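Local coordinates for probable chemoreceptor (Methyl-accepting chemotaxis) transmembrane protein (Rhizobium meliloti, PDB 6D8V) that senses quaternary ammonium compounds for bacterial chemotaxis through a sensory domain that binds 1,1-dimethyl-prolinium, at residues 191-197 and 260-266; 15-19 and 249-253; 36-40 and 57-61. One frame throughout, in Å; residues are numbered along the deposited sequence.

In the fold
The three contacts are spread along an elongated sensory domain built on the long helix 2-45, an architecture consistent with paired Cache (PDC) modules. Contacts 1 and 2 both involve the same four-stranded antiparallel sheet, contact 1 within it and contact 2 where helix 2-45 lies on it, with centres about 7 Å apart. Strand 259-268 pairs with 191-195 in contact 1 and with 243-254, which carries contact 2, and Val263 O lies 2.7 Å from Tyr250 N in a probable hydrogen bond. Contact 3 uses the same helix farther along, its centre about 30 Å from that of contact 2. It lies in the ligand-binding module, the Leu58 side chain about 9 Å from bound 1,1-dimethyl-prolinium.

Contact 1: 191-197 and 260-266; sequences RVYLLSQ and QWLVLVD
Leu194 lays its CD2 methyl against the benzo part of the Trp261 indole, 3.5 Å from CE3. Its CG stands anti to the backbone N (chi1 -168°), which carries the branch toward the neighbouring strand, and the other methyl, CD1, reaches Val263 CG2 at 3.9 Å. At the pyrrole end of the same indole, Trp261 NE1 donates to Gln197 OE1 over 3.1 Å. The glutamine gets there by bending at its second torsion and running alongside the ring in the same direction; its amide is turned 38° from the indole, and the N-H arrives above the amide plane instead of on a lone pair.

On the other face of the sheet Leu195 CB meets Leu262 CB at 3.6 Å. Leu195 CG also lies 3.9 Å from Leu264 CD1, so one leucine bridges two residues of the opposing strand. Farther along this face, Asp266 OD2 comes up to the edge of the Tyr193 ring, 3.4 Å from CE2, near the ring plane. The same oxygen forms a salt bridge with Arg247, which probably helps hold the carboxylate beside the ring.

Between the faces, Arg191, Tyr193 and Leu195 each exchange a pair of backbone hydrogen bonds with Asp266, Leu264 and Leu262, among them Tyr193 N to Leu264 O at 2.7 Å. Strand 191-195 is thereby zipped antiparallel onto strand 259-268 as an outermost strand of the four-stranded sheet. The face bearing Val192, Leu194, Val263 and Val265 packs on helices 2-45 and 174-183. The contact thus combines regular backbone pairing with apolar matching on both faces, while the N-H of the buried Trp261 is satisfied by an amide oxygen and the Asp266 charge by an arginine.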
ATOM      1  N   ARG A 191      -6.001 -11.381  18.280  1.00 62.85           N
ATOM      2  CA  ARG A 191      -5.118 -10.940  17.211  1.00 69.12           C
ATOM      3  C   ARG A 191      -5.938 -10.249  16.132  1.00 68.15           C
ATOM      4  O   ARG A 191      -7.087 -10.625  15.879  1.00 75.29           O
ATOM      5  CB  ARG A 191      -4.324 -12.134  16.632  1.00 66.31           C
ATOM      6  CG  ARG A 191      -3.506 -12.903  17.676  1.00 62.64           C
ATOM      7  CD  ARG A 191      -2.278 -12.108  18.123  1.00 83.37           C
ATOM      8  NE  ARG A 191      -2.099 -12.130  19.575  1.00113.41           N
ATOM      9  CZ  ARG A 191      -1.233 -12.905  20.228  1.00120.68           C
ATOM     10  NH1 ARG A 191      -0.439 -13.738  19.564  1.00125.69           N
ATOM     11  NH2 ARG A 191      -1.161 -12.841  21.552  1.00111.98           N
ATOM     12  N   VAL A 192      -5.366  -9.227  15.516  1.00 58.56           N
ATOM     13  CA  VAL A 192      -6.016  -8.582  14.385  1.00 67.15           C
ATOM     14  C   VAL A 192      -5.092  -8.716  13.183  1.00 60.82           C
ATOM     15  O   VAL A 192      -3.865  -8.614  13.291  1.00 58.77           O
ATOM     16  CB  VAL A 192      -6.404  -7.098  14.655  1.00 68.64           C
ATOM     17  CG1 VAL A 192      -6.787  -6.890  16.126  1.00 57.51           C
ATOM     18  CG2 VAL A 192      -5.315  -6.121  14.207  1.00 53.81           C
ATOM     19  N   TYR A 193      -5.695  -8.978  12.030  1.00 66.70           N
ATOM     20  CA  TYR A 193      -4.982  -9.143  10.777  1.00 56.80           C
ATOM     21  C   TYR A 193      -5.662  -8.258   9.739  1.00 57.04           C
ATOM     22  O   TYR A 193      -6.558  -7.475  10.060  1.00 64.30           O
ATOM     23  CB  TYR A 193      -4.934 -10.622  10.379  1.00 55.78           C
ATOM     24  CG  TYR A 193      -4.229 -11.454  11.422  1.00 61.17           C
ATOM     25  CD1 TYR A 193      -2.878 -11.268  11.674  1.00 57.41           C
ATOM     26  CD2 TYR A 193      -4.912 -12.397  12.182  1.00 65.40           C
ATOM     27  CE1 TYR A 193      -2.223 -12.007  12.632  1.00 58.87           C
ATOM     28  CE2 TYR A 193      -4.253 -13.146  13.149  1.00 65.33           C
ATOM     29  CZ  TYR A 193      -2.905 -12.943  13.371  1.00 58.22           C
ATOM     30  OH  TYR A 193      -2.220 -13.677  14.324  1.00 62.48           O
ATOM     31  N   LEU A 194      -5.234  -8.371   8.486  1.00 64.55           N
ATOM     32  CA  LEU A 194      -5.669  -7.435   7.457  1.00 55.35           C
ATOM     33  C   LEU A 194      -5.554  -8.084   6.085  1.00 67.48           C
ATOM     34  O   LEU A 194      -4.487  -8.604   5.733  1.00 65.85           O
ATOM     35  CB  LEU A 194      -4.827  -6.161   7.512  1.00 61.23           C
ATOM     36  CG  LEU A 194      -5.322  -4.964   6.700  1.00 72.55           C
ATOM     37  CD1 LEU A 194      -6.580  -4.364   7.331  1.00 46.07           C
ATOM     38  CD2 LEU A 194      -4.211  -3.935   6.607  1.00 66.51           C
ATOM     39  N   LEU A 195      -6.649  -8.046   5.322  1.00 60.31           N
ATOM     40  CA  LEU A 195      -6.718  -8.588   3.970  1.00 63.55           C
ATOM     41  C   LEU A 195      -6.830  -7.459   2.958  1.00 68.49           C
ATOM     42  O   LEU A 195      -7.337  -6.375   3.260  1.00 70.31           O
ATOM     43  CB  LEU A 195      -7.908  -9.544   3.804  1.00 60.41           C
ATOM     44  CG  LEU A 195      -7.790 -10.897   4.498  1.00 56.59           C
ATOM     45  CD1 LEU A 195      -8.877 -11.862   4.049  1.00 56.20           C
ATOM     46  CD2 LEU A 195      -6.413 -11.473   4.231  1.00 65.01           C
ATOM     47  N   SER A 196      -6.359  -7.728   1.740  1.00 76.59           N
ATOM     48  CA  SER A 196      -6.329  -6.719   0.690  1.00 73.69           C
ATOM     49  C   SER A 196      -7.654  -6.672  -0.067  1.00 77.51           C
ATOM     50  O   SER A 196      -8.637  -7.330   0.288  1.00 63.44           O
ATOM     51  CB  SER A 196      -5.185  -6.988  -0.282  1.00 72.52           C
ATOM     52  OG  SER A 196      -5.528  -8.032  -1.183  1.00 73.08           O
ATOM     53  N   GLN A 197      -7.659  -5.890  -1.150  1.00 85.95           N
ATOM     54  CA  GLN A 197      -8.828  -5.722  -2.006  1.00 70.44           C
ATOM     55  C   GLN A 197      -9.374  -7.050  -2.526  1.00 75.89           C
ATOM     56  O   GLN A 197     -10.577  -7.168  -2.791  1.00 59.92           O
ATOM     57  CB  GLN A 197      -8.451  -4.827  -3.183  1.00 61.05           C
ATOM     58  CG  GLN A 197      -7.647  -3.595  -2.794  1.00 75.93           C
ATOM     59  CD  GLN A 197      -6.148  -3.780  -2.929  1.00 79.02           C
ATOM     60  OE1 GLN A 197      -5.456  -4.067  -1.948  1.00100.78           O
ATOM     61  NE2 GLN A 197      -5.632  -3.595  -4.145  1.00 77.78           N
ATOM     62  N   GLN A 260     -11.076  -1.290  -1.060  1.00 68.36           N
ATOM     63  CA  GLN A 260     -11.401  -1.565   0.326  1.00 64.36           C
ATOM     64  C   GLN A 260     -10.506  -2.686   0.837  1.00 65.96           C
ATOM     65  O   GLN A 260      -9.986  -3.498   0.068  1.00 58.21           O
ATOM     66  CB  GLN A 260     -12.868  -1.946   0.495  1.00 62.52           C
ATOM     67  CG  GLN A 260     -13.297  -3.135  -0.331  1.00 79.01           C
ATOM     68  CD  GLN A 260     -14.686  -3.596   0.028  1.00 88.09           C
ATOM     69  OE1 GLN A 260     -15.395  -2.924   0.776  1.00 97.64           O
ATOM     70  NE2 GLN A 260     -15.085  -4.748  -0.496  1.00 89.18           N
ATOM     71  N   TRP A 261     -10.332  -2.716   2.153  1.00 60.90           N
ATOM     72  CA  TRP A 261      -9.583  -3.762   2.827  1.00 60.64           C
ATOM     73  C   TRP A 261     -10.453  -4.439   3.878  1.00 59.71           C
ATOM     74  O   TRP A 261     -11.482  -3.907   4.305  1.00 72.99           O
ATOM     75  CB  TRP A 261      -8.328  -3.208   3.496  1.00 62.78           C
ATOM     76  CG  TRP A 261      -7.241  -2.843   2.540  1.00 64.17           C
ATOM     77  CD1 TRP A 261      -7.228  -3.035   1.189  1.00 65.87           C
ATOM     78  CD2 TRP A 261      -5.996  -2.222   2.868  1.00 62.12           C
ATOM     79  NE1 TRP A 261      -6.047  -2.571   0.655  1.00 58.57           N
ATOM     80  CE2 TRP A 261      -5.277  -2.064   1.667  1.00 54.43           C
ATOM     81  CE3 TRP A 261      -5.424  -1.777   4.064  1.00 63.22           C
ATOM     82  CZ2 TRP A 261      -4.016  -1.482   1.626  1.00 49.07           C
ATOM     83  CZ3 TRP A 261      -4.169  -1.199   4.023  1.00 52.28           C
ATOM     84  CH2 TRP A 261      -3.477  -1.061   2.812  1.00 52.18           C
ATOM     85  N   LEU A 262     -10.018  -5.619   4.305  1.00 57.96           N
ATOM     86  CA  LEU A 262     -10.653  -6.355   5.387  1.00 62.82           C
ATOM     87  C   LEU A 262      -9.776  -6.276   6.627  1.00 64.41           C
ATOM     88  O   LEU A 262      -8.584  -6.600   6.581  1.00 68.41           O
ATOM     89  CB  LEU A 262     -10.879  -7.829   5.027  1.00 68.17           C
ATOM     90  CG  LEU A 262     -11.868  -8.158   3.933  1.00 72.91           C
ATOM     91  CD1 LEU A 262     -13.091  -7.267   4.066  1.00 74.10           C
ATOM     92  CD2 LEU A 262     -11.211  -7.990   2.579  1.00 86.33           C
ATOM     93  N   VAL A 263     -10.365  -5.846   7.721  1.00 65.42           N
ATOM     94  CA  VAL A 263      -9.818  -6.104   9.038  1.00 51.08           C
ATOM     95  C   VAL A 263     -10.314  -7.476   9.462  1.00 62.82           C
ATOM     96  O   VAL A 263     -11.496  -7.801   9.296  1.00 65.22           O
ATOM     97  CB  VAL A 263     -10.247  -5.014  10.036  1.00 58.89           C
ATOM     98  CG1 VAL A 263      -9.758  -5.335  11.424  1.00 59.68           C
ATOM     99  CG2 VAL A 263      -9.719  -3.660   9.593  1.00 71.05           C
ATOM    100  N   LEU A 264      -9.406  -8.300   9.948  1.00 61.30           N
ATOM    101  CA  LEU A 264      -9.755  -9.565  10.569  1.00 69.70           C
ATOM    102  C   LEU A 264      -9.432  -9.440  12.044  1.00 60.25           C
ATOM    103  O   LEU A 264      -8.322  -9.040  12.412  1.00 70.22           O
ATOM    104  CB  LEU A 264      -8.974 -10.736   9.972  1.00 73.58           C
ATOM    105  CG  LEU A 264      -8.955 -10.927   8.463  1.00 61.30           C
ATOM    106  CD1 LEU A 264      -8.152 -12.176   8.146  1.00 64.97           C
ATOM    107  CD2 LEU A 264     -10.367 -11.032   7.917  1.00 54.63           C
ATOM    108  N   VAL A 265     -10.389  -9.783  12.882  1.00 55.08           N
ATOM    109  CA  VAL A 265     -10.211  -9.700  14.320  1.00 66.19           C
ATOM    110  C   VAL A 265     -10.523 -11.080  14.874  1.00 63.24           C
ATOM    111  O   VAL A 265     -11.625 -11.607  14.671  1.00 62.81           O
ATOM    112  CB  VAL A 265     -11.088  -8.595  14.937  1.00 65.24           C
ATOM    113  CG1 VAL A 265     -12.444  -8.557  14.240  1.00 84.77           C
ATOM    114  CG2 VAL A 265     -11.212  -8.773  16.443  1.00 58.96           C
ATOM    115  N   ASP A 266      -9.533 -11.683  15.520  1.00 65.20           N
ATOM    116  CA  ASP A 266      -9.632 -13.043  16.014  1.00 64.72           C
ATOM    117  C   ASP A 266      -9.860 -12.991  17.515  1.00 71.61           C
ATOM    118  O   ASP A 266      -9.068 -12.384  18.246  1.00 80.89           O
ATOM    119  CB  ASP A 266      -8.366 -13.833  15.676  1.00 71.12           C
ATOM    120  CG  ASP A 266      -8.266 -14.187  14.188  1.00 83.82           C
ATOM    121  OD1 ASP A 266      -9.259 -13.996  13.455  1.00 79.06           O
ATOM    122  OD2 ASP A 266      -7.198 -14.664  13.746  1.00 96.33           O
TER

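Contact 2: 15-19 and 249-253; sequences ARAIA and VYPFS
Residues 15-19 of the long helix lie over strand 249-253 with their N-to-C directions 34° apart and their axes 9.2 Å apart at closest approach, Ala15 facing Tyr250 and Ala19 facing Phe252. Each alanine sets its methyl over an aromatic face. Ala15 CB sits 3.9 Å from the centroid of the Tyr250 ring, and one turn later Ala19 CB sits 3.7 Å from the centroid of the Phe252 ring, both CH-pi contacts displaced from the ring centre. Ala19 CB also approaches the edge of the tyrosine ring, 4.1 Å from Tyr250 CE2, and so is shared by the two aromatics. Phe252 holds CG between its backbone N and carbonyl carbon (chi1 66°), a rotamer that brings the ring under Ala19.

The Tyr250 ring continues along the helix beneath the backbone of Arg16, whose N lies over the same face as the Ala15 methyl. Arg16, bent at its second and third torsions, passes across the phenol oxygen so that NH1 reaches Tyr250 OH at 2.8 Å, a weak bond with an N-H...O angle of 123°. A valine in place of Tyr250 would probably open a gap beneath Ala15 and leave the Arg16 guanidinium without its phenol partner, free to swing away.

Ile22, farther along the helix, continues the packing on Phe252, whereas Val249, on the other face of the strand, packs on helix 219-228. The helix is therefore fitted to the sheet mainly by small methyls resting on flat rings, with one weak polar link on the exposed side, at Arg16.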
ATOM      1  N   ALA A  15     -12.780  -3.387  15.245  1.00 66.43           N
ATOM      2  CA  ALA A  15     -12.443  -3.291  13.825  1.00 52.58           C
ATOM      3  C   ALA A  15     -12.781  -1.919  13.273  1.00 60.96           C
ATOM      4  O   ALA A  15     -12.015  -1.375  12.469  1.00 67.39           O
ATOM      5  CB  ALA A  15     -13.162  -4.375  13.013  1.00 47.45           C
ATOM      6  N   ARG A  16     -13.915  -1.345  13.698  1.00 67.71           N
ATOM      7  CA  ARG A  16     -14.241   0.027  13.321  1.00 59.09           C
ATOM      8  C   ARG A  16     -13.129   0.982  13.741  1.00 55.54           C
ATOM      9  O   ARG A  16     -12.729   1.859  12.967  1.00 61.38           O
ATOM     10  CB  ARG A  16     -15.590   0.428  13.929  1.00 81.69           C
ATOM     11  CG  ARG A  16     -16.018   1.880  13.691  1.00 93.08           C
ATOM     12  CD  ARG A  16     -17.538   2.014  13.557  1.00119.63           C
ATOM     13  NE  ARG A  16     -18.271   1.178  14.507  1.00145.45           N
ATOM     14  CZ  ARG A  16     -18.991   0.105  14.175  1.00140.37           C
ATOM     15  NH1 ARG A  16     -19.096  -0.270  12.905  1.00132.76           N
ATOM     16  NH2 ARG A  16     -19.621  -0.592  15.116  1.00131.73           N
ATOM     17  N   ALA A  17     -12.593   0.807  14.951  1.00 65.66           N
ATOM     18  CA  ALA A  17     -11.458   1.615  15.391  1.00 53.58           C
ATOM     19  C   ALA A  17     -10.220   1.382  14.526  1.00 66.48           C
ATOM     20  O   ALA A  17      -9.528   2.338  14.158  1.00 65.45           O
ATOM     21  CB  ALA A  17     -11.141   1.313  16.853  1.00 52.31           C
ATOM     22  N   ILE A  18      -9.911   0.118  14.207  1.00 70.20           N
ATOM     23  CA  ILE A  18      -8.714  -0.193  13.426  1.00 50.57           C
ATOM     24  C   ILE A  18      -8.839   0.359  12.020  1.00 58.74           C
ATOM     25  O   ILE A  18      -7.864   0.863  11.447  1.00 56.83           O
ATOM     26  CB  ILE A  18      -8.466  -1.714  13.390  1.00 67.26           C
ATOM     27  CG1 ILE A  18      -8.186  -2.276  14.799  1.00 57.49           C
ATOM     28  CG2 ILE A  18      -7.360  -2.059  12.374  1.00 50.57           C
ATOM     29  CD1 ILE A  18      -7.102  -1.536  15.560  1.00 70.42           C
ATOM     30  N   ALA A  19     -10.039   0.260  11.438  1.00 57.00           N
ATOM     31  CA  ALA A  19     -10.234   0.661  10.051  1.00 48.91           C
ATOM     32  C   ALA A  19     -10.056   2.164   9.875  1.00 50.89           C
ATOM     33  O   ALA A  19      -9.474   2.615   8.881  1.00 56.34           O
ATOM     34  CB  ALA A  19     -11.618   0.218   9.567  1.00 45.36           C
ATOM     35  N   VAL A 249     -14.635 -10.590  10.036  1.00 59.51           N
ATOM     36  CA  VAL A 249     -14.097  -9.864   8.893  1.00 68.80           C
ATOM     37  C   VAL A 249     -14.847  -8.547   8.765  1.00 67.37           C
ATOM     38  O   VAL A 249     -16.076  -8.503   8.894  1.00 72.23           O
ATOM     39  CB  VAL A 249     -14.193 -10.702   7.603  1.00 54.49           C
ATOM     40  CG1 VAL A 249     -13.799 -12.135   7.887  1.00 56.58           C
ATOM     41  CG2 VAL A 249     -15.590 -10.654   7.049  1.00 74.42           C
ATOM     42  N   TYR A 250     -14.105  -7.467   8.525  1.00 71.45           N
ATOM     43  CA  TYR A 250     -14.662  -6.114   8.553  1.00 65.85           C
ATOM     44  C   TYR A 250     -14.119  -5.340   7.358  1.00 68.59           C
ATOM     45  O   TYR A 250     -13.013  -4.785   7.407  1.00 77.74           O
ATOM     46  CB  TYR A 250     -14.321  -5.417   9.873  1.00 59.85           C
ATOM     47  CG  TYR A 250     -15.060  -4.133  10.154  1.00 61.44           C
ATOM     48  CD1 TYR A 250     -16.296  -4.145  10.803  1.00 74.64           C
ATOM     49  CD2 TYR A 250     -14.509  -2.900   9.812  1.00 53.79           C
ATOM     50  CE1 TYR A 250     -16.969  -2.969  11.081  1.00 59.59           C
ATOM     51  CE2 TYR A 250     -15.174  -1.718  10.087  1.00 60.22           C
ATOM     52  CZ  TYR A 250     -16.402  -1.752  10.718  1.00 73.68           C
ATOM     53  OH  TYR A 250     -17.063  -0.565  10.988  1.00 68.22           O
ATOM     54  N   PRO A 251     -14.865  -5.305   6.255  1.00 68.46           N
ATOM     55  CA  PRO A 251     -14.457  -4.469   5.122  1.00 71.85           C
ATOM     56  C   PRO A 251     -14.547  -2.997   5.474  1.00 63.65           C
ATOM     57  O   PRO A 251     -15.360  -2.585   6.306  1.00 66.02           O
ATOM     58  CB  PRO A 251     -15.458  -4.841   4.020  1.00 59.61           C
ATOM     59  CG  PRO A 251     -16.616  -5.437   4.730  1.00 62.81           C
ATOM     60  CD  PRO A 251     -16.058  -6.111   5.949  1.00 64.54           C
ATOM     61  N   PHE A 252     -13.684  -2.205   4.840  1.00 53.53           N
ATOM     62  CA  PHE A 252     -13.716  -0.758   5.007  1.00 55.51           C
ATOM     63  C   PHE A 252     -13.058  -0.109   3.797  1.00 61.63           C
ATOM     64  O   PHE A 252     -12.005  -0.560   3.340  1.00 67.41           O
ATOM     65  CB  PHE A 252     -13.017  -0.329   6.304  1.00 50.18           C
ATOM     66  CG  PHE A 252     -11.541  -0.606   6.321  1.00 52.83           C
ATOM     67  CD1 PHE A 252     -11.068  -1.881   6.572  1.00 53.88           C
ATOM     68  CD2 PHE A 252     -10.630   0.410   6.087  1.00 56.24           C
ATOM     69  CE1 PHE A 252      -9.720  -2.140   6.591  1.00 51.61           C
ATOM     70  CE2 PHE A 252      -9.274   0.159   6.101  1.00 57.29           C
ATOM     71  CZ  PHE A 252      -8.819  -1.120   6.359  1.00 56.07           C
ATOM     72  N   SER A 253     -13.688   0.948   3.286  1.00 68.81           N
ATOM     73  CA  SER A 253     -13.206   1.632   2.089  1.00 72.23           C
ATOM     74  C   SER A 253     -11.990   2.499   2.383  1.00 62.97           C
ATOM     75  O   SER A 253     -11.925   3.184   3.408  1.00 59.48           O
ATOM     76  CB  SER A 253     -14.306   2.509   1.491  1.00 62.30           C
ATOM     77  OG  SER A 253     -15.211   1.735   0.727  1.00 81.78           O
TER

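Contact 3: 36-40 and 57-61; sequences MSGVL and LLKAN
Met36 of the long helix enters as a knob into a hole formed by Leu57, Leu58, Ala60 and Asn61, joining that helix to the junction of helices 51-58 and 60-64 in the Cache-type sensor fold. Its CB begins beside the Asn61 amide nitrogen. CG, anti to the backbone N (chi1 -176°), remains 3.5 Å from Asn61 ND2 and also approaches Leu58 CD2 at 4.3 Å. Bends at the second and third torsions then turn the chain toward the helix junction. SD lies 3.9 Å from Leu57 O, and the terminal CE settles between that carbonyl and Asn61, its nearest neighbour being Asn61 ND2 at 3.1 Å, with Ala60 CB at 4.4 Å. The two side chains run antiparallel alongside each other. Asn61 ND2, which lies beside the methionine chain, makes a weak hydrogen bond to Ala32 O, one turn back on the long helix.

Leu58 also touches Phe73 and Trp103 on the neighbouring strands, linking this apolar patch to the sheet of the ligand-binding module. Nearer the surface, Val39 and Leu57 add a further apolar touch, with Val39 CG2 4.0 Å from Leu57 CD1.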
ATOM      1  N   MET A  36       2.406  15.392  -4.588  1.00 82.28           N
ATOM      2  CA  MET A  36       3.692  15.228  -5.261  1.00 80.52           C
ATOM      3  C   MET A  36       3.513  15.079  -6.767  1.00 76.55           C
ATOM      4  O   MET A  36       4.233  15.710  -7.552  1.00 76.97           O
ATOM      5  CB  MET A  36       4.439  14.024  -4.686  1.00 81.98           C
ATOM      6  CG  MET A  36       5.829  13.847  -5.266  1.00 83.21           C
ATOM      7  SD  MET A  36       6.950  15.150  -4.729  1.00 83.47           S
ATOM      8  CE  MET A  36       7.047  14.796  -2.976  1.00 86.29           C
ATOM      9  N   SER A  37       2.561  14.247  -7.192  1.00 72.01           N
ATOM     10  CA  SER A  37       2.234  14.147  -8.609  1.00 80.36           C
ATOM     11  C   SER A  37       1.981  15.519  -9.217  1.00 92.23           C
ATOM     12  O   SER A  37       2.342  15.764 -10.376  1.00 91.38           O
ATOM     13  CB  SER A  37       1.012  13.247  -8.797  1.00 99.50           C
ATOM     14  OG  SER A  37       0.493  13.357 -10.111  1.00121.00           O
ATOM     15  N   GLY A  38       1.367  16.425  -8.452  1.00 99.61           N
ATOM     16  CA  GLY A  38       1.103  17.759  -8.966  1.00 85.39           C
ATOM     17  C   GLY A  38       2.368  18.577  -9.135  1.00 87.51           C
ATOM     18  O   GLY A  38       2.624  19.131 -10.208  1.00 89.10           O
ATOM     19  N   VAL A  39       3.181  18.671  -8.075  1.00 87.93           N
ATOM     20  CA  VAL A  39       4.376  19.511  -8.156  1.00103.38           C
ATOM     21  C   VAL A  39       5.347  18.970  -9.196  1.00100.36           C
ATOM     22  O   VAL A  39       6.063  19.741  -9.850  1.00 91.77           O
ATOM     23  CB  VAL A  39       5.059  19.662  -6.780  1.00 93.15           C
ATOM     24  CG1 VAL A  39       4.181  19.113  -5.677  1.00 84.04           C
ATOM     25  CG2 VAL A  39       6.425  18.998  -6.781  1.00100.19           C
ATOM     26  N   LEU A  40       5.383  17.647  -9.382  1.00 87.78           N
ATOM     27  CA  LEU A  40       6.195  17.092 -10.460  1.00 95.57           C
ATOM     28  C   LEU A  40       5.614  17.454 -11.826  1.00 99.30           C
ATOM     29  O   LEU A  40       6.361  17.760 -12.764  1.00100.52           O
ATOM     30  CB  LEU A  40       6.325  15.576 -10.303  1.00 86.13           C
ATOM     31  CG  LEU A  40       7.188  15.086  -9.138  1.00 95.07           C
ATOM     32  CD1 LEU A  40       7.244  13.552  -9.080  1.00 87.00           C
ATOM     33  CD2 LEU A  40       8.595  15.678  -9.196  1.00 91.39           C
ATOM     34  N   LEU A  57      13.099  17.023  -4.942  1.00 98.78           N
ATOM     35  CA  LEU A  57      11.754  17.207  -4.405  1.00 99.69           C
ATOM     36  C   LEU A  57      11.131  15.884  -3.974  1.00 97.07           C
ATOM     37  O   LEU A  57      10.390  15.835  -2.987  1.00102.47           O
ATOM     38  CB  LEU A  57      10.862  17.894  -5.436  1.00 87.66           C
ATOM     39  CG  LEU A  57      11.326  19.253  -5.940  1.00 92.51           C
ATOM     40  CD1 LEU A  57      10.354  19.801  -6.976  1.00 93.61           C
ATOM     41  CD2 LEU A  57      11.500  20.222  -4.779  1.00 93.16           C
ATOM     42  N   LEU A  58      11.402  14.804  -4.711  1.00 92.64           N
ATOM     43  CA  LEU A  58      10.765  13.525  -4.420  1.00 91.52           C
ATOM     44  C   LEU A  58      11.081  13.023  -3.016  1.00 90.88           C
ATOM     45  O   LEU A  58      10.323  12.214  -2.472  1.00 83.92           O
ATOM     46  CB  LEU A  58      11.197  12.486  -5.453  1.00105.16           C
ATOM     47  CG  LEU A  58      10.095  11.701  -6.167  1.00104.22           C
ATOM     48  CD1 LEU A  58      10.702  10.634  -7.070  1.00 97.64           C
ATOM     49  CD2 LEU A  58       9.143  11.077  -5.172  1.00 91.11           C
ATOM     50  N   LYS A  59      12.177  13.476  -2.416  1.00 99.46           N
ATOM     51  CA  LYS A  59      12.538  13.007  -1.086  1.00 91.63           C
ATOM     52  C   LYS A  59      11.667  13.620   0.003  1.00 95.12           C
ATOM     53  O   LYS A  59      11.629  13.093   1.123  1.00 80.48           O
ATOM     54  CB  LYS A  59      14.017  13.304  -0.817  1.00 94.44           C
ATOM     55  CG  LYS A  59      14.578  12.667   0.441  1.00 84.22           C
ATOM     56  CD  LYS A  59      16.094  12.815   0.495  1.00 93.45           C
ATOM     57  CE  LYS A  59      16.665  12.306   1.808  1.00 95.43           C
ATOM     58  NZ  LYS A  59      18.150  12.385   1.825  1.00102.86           N
ATOM     59  N   ALA A  60      10.957  14.712  -0.306  1.00102.27           N
ATOM     60  CA  ALA A  60      10.148  15.387   0.704  1.00 89.86           C
ATOM     61  C   ALA A  60       9.075  14.473   1.275  1.00 87.01           C
ATOM     62  O   ALA A  60       8.729  14.582   2.459  1.00 86.02           O
ATOM     63  CB  ALA A  60       9.507  16.638   0.112  1.00 86.64           C
ATOM     64  N   ASN A  61       8.542  13.563   0.454  1.00 76.62           N
ATOM     65  CA  ASN A  61       7.429  12.726   0.892  1.00 78.79           C
ATOM     66  C   ASN A  61       7.835  11.740   1.979  1.00 83.88           C
ATOM     67  O   ASN A  61       6.978  11.289   2.750  1.00 93.59           O
ATOM     68  CB  ASN A  61       6.840  11.973  -0.295  1.00 81.96           C
ATOM     69  CG  ASN A  61       5.573  12.608  -0.815  1.00 87.90           C
ATOM     70  OD1 ASN A  61       4.826  13.240  -0.063  1.00 73.94           O
ATOM     71  ND2 ASN A  61       5.314  12.434  -2.108  1.00100.25           N
TER